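Local coordinates for Myo-inositol-1-phosphate synthase-related protein (PDB 3CIN) that belongs to the myo-inositol-1-phosphate synthase-related proteins and binds nicotinamide-adenine-dinucleotide in a Rossmann-type domain, with a magnesium ion nearby, at residues 181-186 and 212-217; 359-364 and 374-379. All blocks are in the same frame, centred on the assembly; numbering follows the deposited sequence.

Contact 1: 181-186 and 212-217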
ATOM      1  N   LEU A 181      15.557  45.405   5.730  1.00 28.93           N
ATOM      2  CA  LEU A 181      16.478  46.544   5.928  1.00 28.56           C
ATOM      3  C   LEU A 181      17.549  46.521   4.838  1.00 30.68           C
ATOM      4  O   LEU A 181      17.895  47.581   4.260  1.00 29.80           O
ATOM      5  CB  LEU A 181      17.101  46.549   7.326  1.00 30.29           C
ATOM      6  CG  LEU A 181      16.225  47.161   8.424  1.00 33.29           C
ATOM      7  CD1 LEU A 181      14.870  46.602   8.545  1.00 37.98           C
ATOM      8  CD2 LEU A 181      16.905  47.070   9.780  1.00 35.42           C
ATOM      9  N   TYR A 182      18.038  45.327   4.542  1.00 29.24           N
ATOM     10  CA  TYR A 182      19.009  45.123   3.469  1.00 27.33           C
ATOM     11  C   TYR A 182      18.445  45.545   2.118  1.00 28.60           C
ATOM     12  O   TYR A 182      19.085  46.290   1.349  1.00 30.71           O
ATOM     13  CB  TYR A 182      19.473  43.681   3.462  1.00 29.95           C
ATOM     14  CG  TYR A 182      20.198  43.309   2.171  1.00 29.29           C
ATOM     15  CD1 TYR A 182      21.478  43.808   1.876  1.00 28.72           C
ATOM     16  CD2 TYR A 182      19.596  42.490   1.217  1.00 34.36           C
ATOM     17  CE1 TYR A 182      22.110  43.486   0.722  1.00 27.81           C
ATOM     18  CE2 TYR A 182      20.256  42.142   0.045  1.00 30.28           C
ATOM     19  CZ  TYR A 182      21.504  42.648  -0.208  1.00 29.80           C
ATOM     20  OH  TYR A 182      22.161  42.327  -1.397  1.00 29.93           O
ATOM     21  N   ALA A 183      17.225  45.107   1.824  1.00 28.57           N
ATOM     22  CA  ALA A 183      16.537  45.451   0.572  1.00 29.20           C
ATOM     23  C   ALA A 183      16.406  46.928   0.391  1.00 30.28           C
ATOM     24  O   ALA A 183      16.620  47.468  -0.731  1.00 27.30           O
ATOM     25  CB  ALA A 183      15.136  44.778   0.502  1.00 31.06           C
ATOM     26  N   ASN A 184      16.063  47.604   1.491  1.00 29.33           N
ATOM     27  CA  ASN A 184      15.934  49.049   1.442  1.00 31.00           C
ATOM     28  C   ASN A 184      17.273  49.694   1.144  1.00 31.48           C
ATOM     29  O   ASN A 184      17.339  50.556   0.275  1.00 33.52           O
ATOM     30  CB  ASN A 184      15.304  49.563   2.730  1.00 30.97           C
ATOM     31  CG  ASN A 184      15.063  51.059   2.700  1.00 34.97           C
ATOM     32  OD1 ASN A 184      13.957  51.517   2.447  1.00 48.03           O
ATOM     33  ND2 ASN A 184      16.089  51.798   2.952  1.00 37.54           N
ATOM     34  N   LYS A 185      18.352  49.228   1.779  1.00 31.34           N
ATOM     35  CA  LYS A 185      19.671  49.835   1.517  1.00 32.96           C
ATOM     36  C   LYS A 185      20.181  49.521   0.109  1.00 36.29           C
ATOM     37  O   LYS A 185      20.958  50.290  -0.491  1.00 32.80           O
ATOM     38  CB  LYS A 185      20.699  49.390   2.551  1.00 34.82           C
ATOM     39  CG  LYS A 185      20.479  50.039   3.947  1.00 41.37           C
ATOM     40  N   ARG A 186      19.795  48.360  -0.398  1.00 35.14           N
ATOM     41  CA  ARG A 186      20.299  47.867  -1.691  1.00 35.93           C
ATOM     42  C   ARG A 186      19.492  48.330  -2.887  1.00 36.55           C
ATOM     43  O   ARG A 186      20.001  48.298  -4.015  1.00 39.66           O
ATOM     44  CB  ARG A 186      20.294  46.343  -1.678  1.00 37.55           C
ATOM     45  CG  ARG A 186      21.011  45.751  -2.866  1.00 41.38           C
ATOM     46  CD  ARG A 186      20.543  44.404  -3.173  1.00 36.99           C
ATOM     47  NE  ARG A 186      21.434  43.760  -4.140  1.00 33.82           N
ATOM     48  CZ  ARG A 186      21.007  43.118  -5.222  1.00 34.04           C
ATOM     49  NH1 ARG A 186      19.712  43.030  -5.491  1.00 30.95           N
ATOM     50  NH2 ARG A 186      21.873  42.539  -6.021  1.00 35.96           N
ATOM     51  N   ASN A 212       9.778  48.249   2.000  1.00 31.16           N
ATOM     52  CA  ASN A 212      11.223  48.227   1.968  1.00 27.24           C
ATOM     53  C   ASN A 212      11.885  47.578   0.742  1.00 28.52           C
ATOM     54  O   ASN A 212      13.057  47.174   0.778  1.00 31.18           O
ATOM     55  CB  ASN A 212      11.731  47.630   3.272  1.00 28.72           C
ATOM     56  CG  ASN A 212      11.566  48.578   4.426  1.00 29.46           C
ATOM     57  OD1 ASN A 212      12.274  49.605   4.502  1.00 33.69           O
ATOM     58  ND2 ASN A 212      10.557  48.357   5.237  1.00 32.72           N
ATOM     59  N   ASN A 213      11.128  47.499  -0.337  1.00 29.76           N
ATOM     60  CA  ASN A 213      11.614  46.966  -1.609  1.00 28.98           C
ATOM     61  C   ASN A 213      12.027  45.500  -1.525  1.00 28.55           C
ATOM     62  O   ASN A 213      13.019  45.077  -2.122  1.00 27.60           O
ATOM     63  CB  ASN A 213      12.691  47.850  -2.179  0.65 33.22           C
ATOM     64  CG  ASN A 213      12.147  49.191  -2.578  0.65 36.49           C
ATOM     65  OD1 ASN A 213      10.926  49.351  -2.709  0.65 34.47           O
ATOM     66  ND2 ASN A 213      13.037  50.160  -2.779  0.65 33.45           N
ATOM     67  N   LEU A 214      11.251  44.739  -0.766  1.00 28.20           N
ATOM     68  CA  LEU A 214      11.476  43.326  -0.628  1.00 27.50           C
ATOM     69  C   LEU A 214      10.342  42.468  -1.185  1.00 28.62           C
ATOM     70  O   LEU A 214       9.165  42.709  -0.899  1.00 29.22           O
ATOM     71  CB  LEU A 214      11.742  42.963   0.850  1.00 31.11           C
ATOM     72  CG  LEU A 214      12.077  41.494   1.145  1.00 30.46           C
ATOM     73  CD1 LEU A 214      13.487  41.112   0.740  1.00 30.31           C
ATOM     74  CD2 LEU A 214      11.854  41.180   2.638  1.00 32.50           C
ATOM     75  N   VAL A 215      10.722  41.500  -2.013  1.00 28.41           N
ATOM     76  CA  VAL A 215       9.807  40.462  -2.514  1.00 29.14           C
ATOM     77  C   VAL A 215       9.914  39.271  -1.567  1.00 29.95           C
ATOM     78  O   VAL A 215      11.004  38.824  -1.205  1.00 30.36           O
ATOM     79  CB  VAL A 215      10.206  39.976  -3.942  1.00 34.23           C
ATOM     80  CG1 VAL A 215       9.161  38.986  -4.477  1.00 32.46           C
ATOM     81  CG2 VAL A 215      10.340  41.121  -4.886  1.00 34.08           C
ATOM     82  N   VAL A 216       8.773  38.704  -1.213  1.00 28.87           N
ATOM     83  CA  VAL A 216       8.744  37.583  -0.332  1.00 30.32           C
ATOM     84  C   VAL A 216       8.006  36.439  -1.016  1.00 29.52           C
ATOM     85  O   VAL A 216       6.904  36.643  -1.508  1.00 30.75           O
ATOM     86  CB  VAL A 216       8.047  37.934   0.993  1.00 32.38           C
ATOM     87  CG1 VAL A 216       7.846  36.699   1.827  1.00 34.34           C
ATOM     88  CG2 VAL A 216       8.915  38.931   1.804  1.00 28.62           C
ATOM     89  N   PHE A 217       8.642  35.271  -1.065  1.00 29.23           N
ATOM     90  CA  PHE A 217       7.909  34.026  -1.395  1.00 27.63           C
ATOM     91  C   PHE A 217       7.813  33.207  -0.111  1.00 30.53           C
ATOM     92  O   PHE A 217       8.801  33.028   0.646  1.00 28.35           O
ATOM     93  CB  PHE A 217       8.596  33.184  -2.457  1.00 30.50           C
ATOM     94  CG  PHE A 217       8.796  33.876  -3.832  1.00 26.45           C
ATOM     95  CD1 PHE A 217       7.956  34.876  -4.309  1.00 26.63           C
ATOM     96  CD2 PHE A 217       9.848  33.426  -4.646  1.00 28.30           C
ATOM     97  CE1 PHE A 217       8.161  35.411  -5.605  1.00 28.54           C
ATOM     98  CE2 PHE A 217      10.041  33.936  -5.888  1.00 28.90           C
ATOM     99  CZ  PHE A 217       9.244  34.960  -6.364  1.00 30.21           C
TER
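The methyl group of Ala183 faces the turn that leads into strand 214-217 and meets it at three successive residues. Ala183 CB sits 3.2 Å from Asn212 O and 3.4 Å from Asn213 O, two backbone carbonyls that close on a side chain small enough to let the helix and the turn come together. The third neighbour is apolar: Leu214 CB lies 3.9 Å from Ala183 CB. Leu214 has CG anti to its own backbone N (chi1 -177°), which leaves CD1 4.0 Å from Ala183 CB. Beyond this pair Leu214 packs on Phe191, and Asn213 and Val215 form backbone hydrogen bonds with strand 189-193. Helix 171-186 is thus packed against the start of a neighbouring strand in the parallel sheet of the Rossmann-type domain, near the helix's C-terminal end. On the outer side of the contact the side chains of Asn184 and Asn212 run at a slant to each other, their amide planes 65° apart. Asn212 OD1 approaches the base of the other side chain, 3.5 Å from Asn184 CB. Asn212 ND2 hydrogen-bonds to Leu208 O, tying the turn back to helix 203-211. Asn184 N is 3.1 Å from Asn212 O, but the angle is too poor for a hydrogen bond.

Contact 2: 359-364 and 374-379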
ATOM      1  N   ASN A 359       3.698  31.588  -4.945  1.00 27.49           N
ATOM      2  CA  ASN A 359       3.475  30.855  -3.711  1.00 27.60           C
ATOM      3  C   ASN A 359       2.496  29.716  -3.932  1.00 26.92           C
ATOM      4  O   ASN A 359       2.695  28.645  -3.375  1.00 28.94           O
ATOM      5  CB  ASN A 359       2.901  31.759  -2.611  1.00 27.13           C
ATOM      6  CG  ASN A 359       3.824  32.908  -2.272  1.00 28.12           C
ATOM      7  OD1 ASN A 359       5.071  32.775  -2.359  1.00 30.07           O
ATOM      8  ND2 ASN A 359       3.219  33.958  -1.691  1.00 30.06           N
ATOM      9  N   ALA A 360       1.428  29.972  -4.662  1.00 28.39           N
ATOM     10  CA  ALA A 360       0.384  28.941  -4.807  1.00 28.12           C
ATOM     11  C   ALA A 360       0.873  27.601  -5.368  1.00 29.05           C
ATOM     12  O   ALA A 360       0.285  26.539  -5.070  1.00 31.68           O
ATOM     13  CB  ALA A 360      -0.741  29.477  -5.640  1.00 28.11           C
ATOM     14  N   PHE A 361       1.886  27.640  -6.224  1.00 28.95           N
ATOM     15  CA  PHE A 361       2.426  26.447  -6.784  1.00 27.13           C
ATOM     16  C   PHE A 361       3.529  25.860  -5.911  1.00 29.86           C
ATOM     17  O   PHE A 361       3.590  24.677  -5.682  1.00 29.59           O
ATOM     18  CB  PHE A 361       3.011  26.647  -8.195  1.00 26.99           C
ATOM     19  CG  PHE A 361       3.555  25.353  -8.785  1.00 26.38           C
ATOM     20  CD1 PHE A 361       2.681  24.316  -9.134  1.00 30.55           C
ATOM     21  CD2 PHE A 361       4.905  25.110  -8.885  1.00 31.02           C
ATOM     22  CE1 PHE A 361       3.185  23.077  -9.582  1.00 35.79           C
ATOM     23  CE2 PHE A 361       5.403  23.862  -9.370  1.00 29.31           C
ATOM     24  CZ  PHE A 361       4.525  22.870  -9.714  1.00 31.94           C
ATOM     25  N   TYR A 362       4.443  26.704  -5.445  1.00 27.58           N
ATOM     26  CA  TYR A 362       5.639  26.211  -4.782  1.00 26.36           C
ATOM     27  C   TYR A 362       5.586  25.948  -3.262  1.00 29.07           C
ATOM     28  O   TYR A 362       6.492  25.320  -2.691  1.00 30.81           O
ATOM     29  CB  TYR A 362       6.814  27.161  -5.107  1.00 25.17           C
ATOM     30  CG  TYR A 362       7.261  27.103  -6.535  1.00 26.60           C
ATOM     31  CD1 TYR A 362       8.166  26.135  -6.972  1.00 29.76           C
ATOM     32  CD2 TYR A 362       6.812  27.978  -7.446  1.00 28.60           C
ATOM     33  CE1 TYR A 362       8.596  26.108  -8.288  1.00 29.19           C
ATOM     34  CE2 TYR A 362       7.220  27.943  -8.764  1.00 29.96           C
ATOM     35  CZ  TYR A 362       8.095  26.996  -9.200  1.00 27.60           C
ATOM     36  OH  TYR A 362       8.463  27.001 -10.529  1.00 28.94           O
ATOM     37  N   MET A 363       4.526  26.427  -2.627  1.00 29.47           N
ATOM     38  CA  MET A 363       4.457  26.486  -1.174  1.00 33.25           C
ATOM     39  C   MET A 363       3.225  25.784  -0.722  1.00 34.95           C
ATOM     40  O   MET A 363       2.158  25.895  -1.352  1.00 32.25           O
ATOM     41  CB  MET A 363       4.394  27.930  -0.698  1.00 30.20           C
ATOM     42  CG  MET A 363       5.541  28.795  -1.079  1.00 30.01           C
ATOM     43  SD  MET A 363       7.027  28.351  -0.192  1.00 32.63           S
ATOM     44  CE  MET A 363       8.337  29.318  -0.974  1.00 31.55           C
ATOM     45  N   LYS A 364       3.355  25.059   0.394  1.00 35.18           N
ATOM     46  CA  LYS A 364       2.159  24.466   0.919  1.00 40.14           C
ATOM     47  C   LYS A 364       1.338  25.320   1.835  1.00 36.17           C
ATOM     48  O   LYS A 364       0.216  24.964   2.068  1.00 35.37           O
ATOM     49  CB  LYS A 364       2.338  23.075   1.455  1.00 43.30           C
ATOM     50  CG  LYS A 364       3.428  22.838   2.402  1.00 43.09           C
ATOM     51  CD  LYS A 364       3.360  21.387   2.834  0.65 49.63           C
ATOM     52  CE  LYS A 364       4.346  21.047   3.896  0.65 48.46           C
ATOM     53  NZ  LYS A 364       5.666  20.674   3.318  0.65 51.41           N
ATOM     54  N   ILE A 374      -5.037  26.205  -3.655  1.00 31.78           N
ATOM     55  CA  ILE A 374      -5.897  25.817  -4.791  1.00 30.94           C
ATOM     56  C   ILE A 374      -5.301  24.511  -5.362  1.00 32.81           C
ATOM     57  O   ILE A 374      -4.154  24.196  -5.076  1.00 32.05           O
ATOM     58  CB  ILE A 374      -5.987  26.909  -5.868  1.00 33.52           C
ATOM     59  CG1 ILE A 374      -4.598  27.336  -6.362  1.00 33.22           C
ATOM     60  CG2 ILE A 374      -6.759  28.110  -5.307  1.00 33.04           C
ATOM     61  CD1 ILE A 374      -4.641  28.257  -7.553  1.00 39.71           C
ATOM     62  N   PRO A 375      -6.080  23.759  -6.175  1.00 28.99           N
ATOM     63  CA  PRO A 375      -5.454  22.638  -6.868  1.00 30.44           C
ATOM     64  C   PRO A 375      -4.162  23.036  -7.582  1.00 30.07           C
ATOM     65  O   PRO A 375      -4.115  24.020  -8.273  1.00 28.78           O
ATOM     66  CB  PRO A 375      -6.517  22.207  -7.865  1.00 28.56           C
ATOM     67  CG  PRO A 375      -7.756  22.485  -7.112  1.00 31.62           C
ATOM     68  CD  PRO A 375      -7.500  23.835  -6.517  1.00 31.51           C
ATOM     69  N   ARG A 376      -3.126  22.237  -7.385  1.00 33.19           N
ATOM     70  CA  ARG A 376      -1.805  22.638  -7.828  1.00 34.52           C
ATOM     71  C   ARG A 376      -1.606  22.668  -9.349  1.00 32.73           C
ATOM     72  O   ARG A 376      -0.750  23.406  -9.830  1.00 33.27           O
ATOM     73  CB  ARG A 376      -0.734  21.789  -7.148  1.00 35.65           C
ATOM     74  CG  ARG A 376       0.405  22.630  -6.618  1.00 46.16           C
ATOM     75  CD  ARG A 376       1.225  21.917  -5.459  1.00 46.68           C
ATOM     76  NE  ARG A 376       0.638  22.035  -4.132  1.00 47.70           N
ATOM     77  CZ  ARG A 376       0.741  23.106  -3.355  1.00 53.62           C
ATOM     78  NH1 ARG A 376       1.419  24.152  -3.770  1.00 43.10           N
ATOM     79  NH2 ARG A 376       0.162  23.129  -2.162  1.00 57.42           N
ATOM     80  N   ILE A 377      -2.413  21.935 -10.116  1.00 33.14           N
ATOM     81  CA  ILE A 377      -2.376  22.052 -11.580  1.00 31.62           C
ATOM     82  C   ILE A 377      -2.864  23.417 -12.027  1.00 30.03           C
ATOM     83  O   ILE A 377      -2.326  24.028 -12.966  1.00 31.83           O
ATOM     84  CB  ILE A 377      -3.130  20.836 -12.273  1.00 34.23           C
ATOM     85  CG1 ILE A 377      -2.347  19.530 -11.984  1.00 40.43           C
ATOM     86  CG2 ILE A 377      -3.148  20.981 -13.815  1.00 36.24           C
ATOM     87  CD1 ILE A 377      -3.117  18.193 -12.050  1.00 40.37           C
ATOM     88  N   ILE A 378      -3.920  23.917 -11.372  1.00 28.80           N
ATOM     89  CA  ILE A 378      -4.389  25.281 -11.623  1.00 28.45           C
ATOM     90  C   ILE A 378      -3.323  26.317 -11.210  1.00 27.95           C
ATOM     91  O   ILE A 378      -3.002  27.239 -11.983  1.00 31.05           O
ATOM     92  CB  ILE A 378      -5.726  25.517 -10.923  1.00 27.66           C
ATOM     93  CG1 ILE A 378      -6.774  24.537 -11.454  1.00 30.79           C
ATOM     94  CG2 ILE A 378      -6.208  26.950 -11.125  1.00 29.38           C
ATOM     95  CD1 ILE A 378      -8.126  24.665 -10.682  1.00 35.62           C
ATOM     96  N   ALA A 379      -2.753  26.141 -10.022  1.00 28.34           N
ATOM     97  CA  ALA A 379      -1.651  26.989  -9.577  1.00 26.68           C
ATOM     98  C   ALA A 379      -0.494  26.973 -10.580  1.00 29.28           C
ATOM     99  O   ALA A 379       0.067  28.021 -10.880  1.00 29.14           O
ATOM    100  CB  ALA A 379      -1.155  26.620  -8.226  1.00 27.50           C
TER
HETATM  101  O   HOH W   1      -1.980  26.204  -3.618  1.00 25.73           O
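Arg376, in the first turn of helix 376-386, reaches across and hydrogen-bonds to carbonyls at and just past the C-terminal end of helix 356-362, joining two helices linked by a short connection without helix or strand. A single nitrogen does the bonding: Arg376 NH1 donates to Phe361 O (2.9 Å) and to Met363 O (3.1 Å). Neither bond is straight, with N-H...O angles of 143° and 150°, and in both the donor stands above the carbonyl plane. The bend at chi3 (-83°) turns the guanidinium toward these oxygens, and NH2 makes a weak hydrogen bond to Asn373 OD1. A positive group here would probably be stabilised by the negative end of the helix dipole. Ala360 O also lies close to NH1, at an angle too poor for a bond; a water 2.7 Å from Ala360 O, probably donating to it, accepts from Ile374 N and bridges the segments. The helices also touch through small side chains, Ala360 CB and Ala379 CB being 3.9 Å apart. The Phe361 side chain crosses that of Arg376 at about a right angle, and the ring presents its edge to the backbone, with Phe361 CD1 3.6 Å from Arg376 O.

Overall arrangement
Following the chain from the N terminus, contact 1 comes first: helix 171-186 leads through strand 189-193 and helix 203-211 to strand 214-217, and segments 181-186 and 212-217 close that excursion. The chain then passes through helix 225-238, the four-stranded mixed sheet and helix 328-348 before returning to the parallel sheet at strand 353-354. Contact 2 closes the much shorter connection between helices 356-362 and 376-386. The two contacts are in series, neither nested nor crossed, with centres about 25 Å apart. They nevertheless meet where segment 212-217 ends: Phe217 CA lies 3.2 Å from Asn359 OD1, placing contact 2 beyond the strand's C-terminal end, with the side chain of Lys364 about 4 Å from the bound nicotinamide-adenine-dinucleotide.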